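Local structure of tryptophane-5-halogenase (Microbispora sp. ATCC PTA-5024, 5UAO) at residues F107-R112 and T274-M279; A396-L401 and E422-G427. The protein probably uses reduced flavin to chlorinate the 5-position of a tryptophan in the lanthipeptide NAI-107. One frame throughout, in Å; residues are numbered along the deposited sequence.

Overall arrangement
Both contacts lie in the part of the chain that matches the tryptophan halogenase family, with their centres 19 Å apart and their nearest atoms about 7 Å apart, so they do not touch. They follow one another along the chain: contact 1 closes before contact 2 opens. Contact 1 pairs strands 104-108 and 274-279 inside a mixed sheet, the side chain of A276 about 11 Å from the bound FAD. Contact 2 sets the long helix 383-406 against the loop between helices 414-422 and 429-437. W109 of contact 1 bonds to a residue of that same long helix, which links the end of strand 104-108 to the helix that also carries contact 2.

Contact 1 (F107-R112 and T274-M279); sequences FEWGSR and TTATTM
With CG anti to its carbonyl carbon (chi1 -44°) and the chain extended beyond, E108 runs beside T277, both side chains pointing the same way. T277 turns OG1 to the side of its backbone N (chi1 -62°) and donates to E108 OE1 at 2.6 Å, meeting the carboxylate 46° out of its plane. The other oxygen, OE2, forms a salt bridge with R316 of helix 306-316, so a charged residue suits this partly exposed position. Replaced by an alanine, E108 would lose its carboxylate, which would probably leave R316 without this mate and the T277 hydroxyl without this acceptor.

The backbones pair as neighbouring parallel strands of a mixed sheet, with F107 in register with A276 and E108 with T277. E108 N donates to A276 O at 2.8 Å; E108 O accepts T278 N at 2.9 Å and also T278 OG1, which comes in the carbonyl plane on a lone pair. A threonine fits here because its hydroxyl adds this second bond and also meets N408.

On the other face of the sheet, A276 CB is small enough to sit 3.9 Å from F107 CD1. W109 lies just past the strand; F107 CD1 and T278 OG1 lie on opposite sides of its indole plane, both displaced toward the rim, with T278 OG1 3.5 Å from W109 CE3, while W109 NE1 bonds to H404 O.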
ATOM      1  N   PHE A 107     -10.258   5.081  26.448  1.00 23.35           N
ATOM      2  CA  PHE A 107     -11.316   5.895  25.867  1.00 22.98           C
ATOM      3  C   PHE A 107     -12.580   5.915  26.751  1.00 24.12           C
ATOM      4  O   PHE A 107     -13.308   4.907  26.808  1.00 23.41           O
ATOM      5  CB  PHE A 107     -11.670   5.329  24.489  1.00 25.01           C
ATOM      6  CG  PHE A 107     -10.788   5.779  23.369  1.00 23.38           C
ATOM      7  CD1 PHE A 107     -10.924   7.054  22.853  1.00 25.28           C
ATOM      8  CD2 PHE A 107      -9.827   4.926  22.809  1.00 23.26           C
ATOM      9  CE1 PHE A 107     -10.111   7.515  21.840  1.00 26.11           C
ATOM     10  CE2 PHE A 107      -9.033   5.370  21.778  1.00 22.66           C
ATOM     11  CZ  PHE A 107      -9.150   6.673  21.304  1.00 26.22           C
ATOM     12  N   GLU A 108     -12.829   7.036  27.452  1.00 23.62           N
ATOM     13  CA  GLU A 108     -14.105   7.220  28.156  1.00 25.66           C
ATOM     14  C   GLU A 108     -15.019   7.890  27.112  1.00 23.40           C
ATOM     15  O   GLU A 108     -15.100   9.106  26.965  1.00 25.35           O
ATOM     16  CB  GLU A 108     -14.068   8.088  29.402  1.00 27.16           C
ATOM     17  CG  GLU A 108     -12.936   7.849  30.321  1.00 36.15           C
ATOM     18  CD  GLU A 108     -13.174   8.675  31.593  1.00 49.98           C
ATOM     19  OE1 GLU A 108     -12.303   9.551  31.942  1.00 50.10           O
ATOM     20  OE2 GLU A 108     -14.316   8.537  32.150  1.00 53.56           O
ATOM     21  N   TRP A 109     -15.663   7.030  26.364  1.00 26.34           N
ATOM     22  CA  TRP A 109     -16.107   7.362  25.047  1.00 27.20           C
ATOM     23  C   TRP A 109     -17.146   6.340  24.601  1.00 29.69           C
ATOM     24  O   TRP A 109     -17.002   5.151  24.877  1.00 27.37           O
ATOM     25  CB  TRP A 109     -14.885   7.231  24.120  1.00 27.09           C
ATOM     26  CG  TRP A 109     -14.896   8.041  22.831  1.00 26.41           C
ATOM     27  CD1 TRP A 109     -15.458   7.691  21.614  1.00 24.04           C
ATOM     28  CD2 TRP A 109     -14.213   9.296  22.599  1.00 24.85           C
ATOM     29  NE1 TRP A 109     -15.202   8.686  20.675  1.00 25.25           N
ATOM     30  CE2 TRP A 109     -14.448   9.673  21.256  1.00 23.80           C
ATOM     31  CE3 TRP A 109     -13.486  10.153  23.407  1.00 25.37           C
ATOM     32  CZ2 TRP A 109     -13.944  10.842  20.728  1.00 24.48           C
ATOM     33  CZ3 TRP A 109     -12.957  11.300  22.871  1.00 25.98           C
ATOM     34  CH2 TRP A 109     -13.199  11.663  21.559  1.00 24.26           C
ATOM     35  N   GLY A 110     -18.123   6.793  23.813  1.00 29.02           N
ATOM     36  CA  GLY A 110     -19.193   5.938  23.408  1.00 28.48           C
ATOM     37  C   GLY A 110     -20.175   5.627  24.529  1.00 26.28           C
ATOM     38  O   GLY A 110     -20.116   6.228  25.634  1.00 25.20           O
ATOM     39  N   SER A 111     -21.099   4.735  24.242  1.00 28.75           N
ATOM     40  CA  SER A 111     -22.211   4.507  25.148  1.00 33.79           C
ATOM     41  C   SER A 111     -21.961   3.472  26.207  1.00 38.41           C
ATOM     42  O   SER A 111     -22.760   3.392  27.144  1.00 38.16           O
ATOM     43  CB  SER A 111     -23.501   4.252  24.383  1.00 38.50           C
ATOM     44  OG  SER A 111     -23.401   3.068  23.614  1.00 48.29           O
ATOM     45  N   ARG A 112     -20.838   2.754  26.166  1.00 33.12           N
ATOM     46  CA  ARG A 112     -20.512   1.849  27.287  1.00 33.65           C
ATOM     47  C   ARG A 112     -20.111   2.630  28.522  1.00 35.00           C
ATOM     48  O   ARG A 112     -19.168   3.471  28.464  1.00 29.90           O
ATOM     49  CB  ARG A 112     -19.346   0.919  26.914  1.00 32.14           C
ATOM     50  CG  ARG A 112     -19.586   0.061  25.681  1.00 32.39           C
ATOM     51  CD  ARG A 112     -18.238  -0.375  25.131  1.00 36.99           C
ATOM     52  NE  ARG A 112     -18.251  -1.117  23.874  1.00 34.49           N
ATOM     53  CZ  ARG A 112     -18.640  -2.360  23.796  1.00 30.46           C
ATOM     54  NH1 ARG A 112     -19.088  -2.988  24.874  1.00 33.54           N
ATOM     55  NH2 ARG A 112     -18.591  -2.966  22.653  1.00 31.45           N
ATOM     56  N   THR A 274      -2.584   6.970  27.938  1.00 25.74           N
ATOM     57  CA  THR A 274      -3.202   8.267  27.788  1.00 23.80           C
ATOM     58  C   THR A 274      -4.714   8.037  27.964  1.00 26.07           C
ATOM     59  O   THR A 274      -5.256   6.999  27.519  1.00 23.51           O
ATOM     60  CB  THR A 274      -2.894   8.800  26.381  1.00 25.29           C
ATOM     61  OG1 THR A 274      -1.490   9.057  26.247  1.00 23.95           O
ATOM     62  CG2 THR A 274      -3.641  10.018  26.099  1.00 24.04           C
ATOM     63  N   THR A 275      -5.415   8.979  28.574  1.00 24.83           N
ATOM     64  CA  THR A 275      -6.874   8.863  28.693  1.00 24.74           C
ATOM     65  C   THR A 275      -7.498   9.929  27.768  1.00 26.13           C
ATOM     66  O   THR A 275      -6.987  11.076  27.676  1.00 24.36           O
ATOM     67  CB  THR A 275      -7.323   9.065  30.147  1.00 27.45           C
ATOM     68  OG1 THR A 275      -6.685   8.087  30.988  1.00 27.30           O
ATOM     69  CG2 THR A 275      -8.857   8.954  30.306  1.00 26.10           C
ATOM     70  N   ALA A 276      -8.562   9.540  27.086  1.00 23.67           N
ATOM     71  CA  ALA A 276      -9.364  10.445  26.265  1.00 24.28           C
ATOM     72  C   ALA A 276     -10.775  10.381  26.794  1.00 24.76           C
ATOM     73  O   ALA A 276     -11.426   9.317  26.720  1.00 21.80           O
ATOM     74  CB  ALA A 276      -9.344   9.990  24.825  1.00 22.33           C
ATOM     75  N   THR A 277     -11.227  11.517  27.344  1.00 24.55           N
ATOM     76  CA  THR A 277     -12.502  11.591  28.061  1.00 22.62           C
ATOM     77  C   THR A 277     -13.467  12.496  27.304  1.00 21.92           C
ATOM     78  O   THR A 277     -13.144  13.670  27.061  1.00 25.10           O
ATOM     79  CB  THR A 277     -12.224  12.174  29.483  1.00 24.37           C
ATOM     80  OG1 THR A 277     -11.353  11.291  30.225  1.00 24.75           O
ATOM     81  CG2 THR A 277     -13.422  12.353  30.284  1.00 23.84           C
ATOM     82  N   THR A 278     -14.661  12.017  27.052  1.00 21.93           N
ATOM     83  CA  THR A 278     -15.659  12.817  26.328  1.00 22.13           C
ATOM     84  C   THR A 278     -16.117  13.961  27.266  1.00 25.03           C
ATOM     85  O   THR A 278     -16.322  13.723  28.452  1.00 22.93           O
ATOM     86  CB  THR A 278     -16.834  11.972  25.947  1.00 20.85           C
ATOM     87  OG1 THR A 278     -16.447  10.905  25.074  1.00 22.94           O
ATOM     88  CG2 THR A 278     -17.906  12.773  25.149  1.00 22.82           C
ATOM     89  N   MET A 279     -16.260  15.173  26.707  1.00 22.90           N
ATOM     90  CA  MET A 279     -16.594  16.375  27.411  1.00 23.17           C
ATOM     91  C   MET A 279     -17.789  16.990  26.640  1.00 22.88           C
ATOM     92  O   MET A 279     -18.219  16.452  25.613  1.00 23.98           O
ATOM     93  CB  MET A 279     -15.416  17.362  27.418  1.00 22.70           C
ATOM     94  CG  MET A 279     -14.110  16.866  28.095  1.00 23.13           C
ATOM     95  SD  MET A 279     -14.351  16.723  29.879  1.00 26.33           S
ATOM     96  CE  MET A 279     -14.005  18.400  30.353  1.00 24.96           C
TER

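Contact 2 (A396-L401 and E422-G427); sequences AIRWFL and ETDISG
The loop joining helices 414-422 and 429-437, which contains an Asx turn, packs against helix 383-406. In that turn D424 OD1 accepts from S426 N at 2.9 Å in a nearly straight bond, and its syn lone pair takes S426 OG at 2.6 Å. Two donors thus grip one oxygen, which is why a short aspartate followed two places on by a serine suits the bend.

W399 of the helix packs against the loop with one face and an edge. G427 CA lies over one indole face, a CH-pi contact 3.6 Å from the centroid of the five-membered ring and 17° off its normal. Glycine suits this place, because a CB built on this backbone would run into W399 CE2. The edge of the six-membered ring meets the turn, with CZ3 3.4 Å from D424 O.

Across the opposite face of the indole lies R398, the preceding residue in the helix. Its chain bends at chi2 (-105°), bringing CD over the indole and laying the guanidinium above W399 CH2. From there NH2 reaches D424 OD2 at 3.8 Å in a long salt bridge of charges alone, the guanidinium and carboxylate planes 69° apart; R398 NE bonds to S253 OG, and D424 OD2 to S252 OG.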
ATOM      1  N   ALA A 396      -5.487   9.856   5.465  1.00 23.30           N
ATOM      2  CA  ALA A 396      -5.944   8.645   6.117  1.00 25.72           C
ATOM      3  C   ALA A 396      -6.159   8.873   7.649  1.00 23.34           C
ATOM      4  O   ALA A 396      -7.096   8.299   8.213  1.00 20.96           O
ATOM      5  CB  ALA A 396      -5.002   7.461   5.853  1.00 24.50           C
ATOM      6  N   ILE A 397      -5.235   9.587   8.304  1.00 24.15           N
ATOM      7  CA  ILE A 397      -5.368   9.925   9.701  1.00 23.38           C
ATOM      8  C   ILE A 397      -6.619  10.738   9.884  1.00 23.88           C
ATOM      9  O   ILE A 397      -7.350  10.525  10.832  1.00 22.40           O
ATOM     10  CB  ILE A 397      -4.144  10.624  10.217  1.00 25.14           C
ATOM     11  CG1 ILE A 397      -3.024   9.605  10.352  1.00 24.74           C
ATOM     12  CG2 ILE A 397      -4.378  11.270  11.548  1.00 26.64           C
ATOM     13  CD1 ILE A 397      -1.658  10.220  10.407  1.00 27.90           C
ATOM     14  N   ARG A 398      -6.891  11.647   8.954  1.00 21.39           N
ATOM     15  CA  ARG A 398      -8.067  12.483   9.074  1.00 23.47           C
ATOM     16  C   ARG A 398      -9.345  11.636   9.143  1.00 23.35           C
ATOM     17  O   ARG A 398     -10.191  11.831  10.012  1.00 25.80           O
ATOM     18  CB  ARG A 398      -8.107  13.527   7.933  1.00 24.45           C
ATOM     19  CG  ARG A 398      -9.387  14.326   7.864  1.00 28.84           C
ATOM     20  CD  ARG A 398     -10.252  13.878   6.741  1.00 32.57           C
ATOM     21  NE  ARG A 398     -11.435  14.723   6.570  1.00 30.27           N
ATOM     22  CZ  ARG A 398     -11.587  15.695   5.669  1.00 31.43           C
ATOM     23  NH1 ARG A 398     -10.685  15.946   4.749  1.00 30.52           N
ATOM     24  NH2 ARG A 398     -12.734  16.383   5.648  1.00 33.33           N
ATOM     25  N   TRP A 399      -9.507  10.754   8.184  1.00 24.70           N
ATOM     26  CA  TRP A 399     -10.676   9.892   8.132  1.00 22.99           C
ATOM     27  C   TRP A 399     -10.758   8.953   9.309  1.00 24.63           C
ATOM     28  O   TRP A 399     -11.819   8.734   9.819  1.00 24.73           O
ATOM     29  CB  TRP A 399     -10.763   9.099   6.831  1.00 23.60           C
ATOM     30  CG  TRP A 399     -10.838   9.978   5.652  1.00 22.94           C
ATOM     31  CD1 TRP A 399      -9.913  10.069   4.671  1.00 24.36           C
ATOM     32  CD2 TRP A 399     -11.835  10.964   5.362  1.00 22.68           C
ATOM     33  NE1 TRP A 399     -10.296  11.001   3.749  1.00 24.30           N
ATOM     34  CE2 TRP A 399     -11.427  11.627   4.182  1.00 24.67           C
ATOM     35  CE3 TRP A 399     -12.998  11.392   6.017  1.00 24.47           C
ATOM     36  CZ2 TRP A 399     -12.176  12.641   3.580  1.00 25.75           C
ATOM     37  CZ3 TRP A 399     -13.727  12.411   5.447  1.00 27.57           C
ATOM     38  CH2 TRP A 399     -13.313  13.022   4.213  1.00 27.45           C
ATOM     39  N   PHE A 400      -9.633   8.476   9.826  1.00 22.66           N
ATOM     40  CA  PHE A 400      -9.689   7.692  11.070  1.00 22.85           C
ATOM     41  C   PHE A 400     -10.176   8.520  12.262  1.00 22.36           C
ATOM     42  O   PHE A 400     -10.980   8.050  13.052  1.00 25.70           O
ATOM     43  CB  PHE A 400      -8.258   7.139  11.341  1.00 22.98           C
ATOM     44  CG  PHE A 400      -8.111   6.348  12.625  1.00 24.75           C
ATOM     45  CD1 PHE A 400      -9.049   5.401  12.999  1.00 26.64           C
ATOM     46  CD2 PHE A 400      -6.984   6.501  13.413  1.00 28.02           C
ATOM     47  CE1 PHE A 400      -8.876   4.629  14.142  1.00 26.09           C
ATOM     48  CE2 PHE A 400      -6.795   5.741  14.561  1.00 26.36           C
ATOM     49  CZ  PHE A 400      -7.735   4.803  14.915  1.00 28.94           C
ATOM     50  N   LEU A 401      -9.674   9.738  12.431  1.00 22.43           N
ATOM     51  CA  LEU A 401     -10.172  10.584  13.476  1.00 23.26           C
ATOM     52  C   LEU A 401     -11.656  10.884  13.280  1.00 23.46           C
ATOM     53  O   LEU A 401     -12.383  11.039  14.282  1.00 23.39           O
ATOM     54  CB  LEU A 401      -9.425  11.909  13.594  1.00 24.14           C
ATOM     55  CG  LEU A 401      -7.950  11.751  14.030  1.00 27.98           C
ATOM     56  CD1 LEU A 401      -7.272  13.116  14.101  1.00 32.40           C
ATOM     57  CD2 LEU A 401      -7.920  11.152  15.401  1.00 28.89           C
ATOM     58  N   GLU A 422     -23.421  15.410  11.625  1.00 33.94           N
ATOM     59  CA  GLU A 422     -22.771  16.123  10.497  1.00 30.95           C
ATOM     60  C   GLU A 422     -21.253  15.856  10.195  1.00 31.87           C
ATOM     61  O   GLU A 422     -20.710  16.375   9.212  1.00 32.13           O
ATOM     62  CB  GLU A 422     -23.007  17.613  10.664  1.00 33.84           C
ATOM     63  CG  GLU A 422     -24.459  18.077  10.935  1.00 40.43           C
ATOM     64  CD  GLU A 422     -25.462  17.788   9.799  1.00 46.27           C
ATOM     65  OE1 GLU A 422     -25.019  17.439   8.688  1.00 51.09           O
ATOM     66  OE2 GLU A 422     -26.713  17.899  10.012  1.00 51.52           O
ATOM     67  N   THR A 423     -20.555  15.094  11.043  1.00 28.47           N
ATOM     68  CA  THR A 423     -19.152  14.772  10.801  1.00 24.31           C
ATOM     69  C   THR A 423     -19.002  14.099   9.441  1.00 26.03           C
ATOM     70  O   THR A 423     -19.588  13.024   9.180  1.00 27.37           O
ATOM     71  CB  THR A 423     -18.608  13.875  11.940  1.00 25.60           C
ATOM     72  OG1 THR A 423     -18.760  14.582  13.182  1.00 28.18           O
ATOM     73  CG2 THR A 423     -17.108  13.466  11.661  1.00 25.87           C
ATOM     74  N   ASP A 424     -18.166  14.698   8.590  1.00 24.08           N
ATOM     75  CA  ASP A 424     -17.884  14.151   7.269  1.00 25.36           C
ATOM     76  C   ASP A 424     -17.000  12.920   7.457  1.00 26.65           C
ATOM     77  O   ASP A 424     -15.890  13.039   7.984  1.00 26.26           O
ATOM     78  CB  ASP A 424     -17.141  15.230   6.458  1.00 28.93           C
ATOM     79  CG  ASP A 424     -16.787  14.824   5.052  1.00 29.55           C
ATOM     80  OD1 ASP A 424     -17.025  13.691   4.608  1.00 28.67           O
ATOM     81  OD2 ASP A 424     -16.214  15.738   4.383  1.00 30.26           O
ATOM     82  N   ILE A 425     -17.511  11.757   7.031  1.00 26.27           N
ATOM     83  CA  ILE A 425     -16.803  10.505   7.043  1.00 26.77           C
ATOM     84  C   ILE A 425     -16.677   9.938   5.615  1.00 28.92           C
ATOM     85  O   ILE A 425     -16.331   8.794   5.455  1.00 29.36           O
ATOM     86  CB  ILE A 425     -17.538   9.459   7.958  1.00 28.12           C
ATOM     87  CG1 ILE A 425     -19.023   9.299   7.544  1.00 31.90           C
ATOM     88  CG2 ILE A 425     -17.502   9.916   9.412  1.00 27.29           C
ATOM     89  CD1 ILE A 425     -19.654   7.998   8.042  1.00 32.96           C
ATOM     90  N   SER A 426     -16.823  10.786   4.601  1.00 30.19           N
ATOM     91  CA  SER A 426     -16.894  10.338   3.228  1.00 31.05           C
ATOM     92  C   SER A 426     -15.757   9.487   2.843  1.00 30.07           C
ATOM     93  O   SER A 426     -15.939   8.497   2.161  1.00 31.47           O
ATOM     94  CB  SER A 426     -17.069  11.521   2.240  1.00 35.57           C
ATOM     95  OG  SER A 426     -16.157  12.571   2.391  1.00 29.86           O
ATOM     96  N   GLY A 427     -14.560   9.812   3.286  1.00 32.26           N
ATOM     97  CA  GLY A 427     -13.383   9.125   2.764  1.00 30.82           C
ATOM     98  C   GLY A 427     -13.178   7.724   3.343  1.00 34.04           C
ATOM     99  O   GLY A 427     -12.317   6.933   2.854  1.00 37.51           O
TER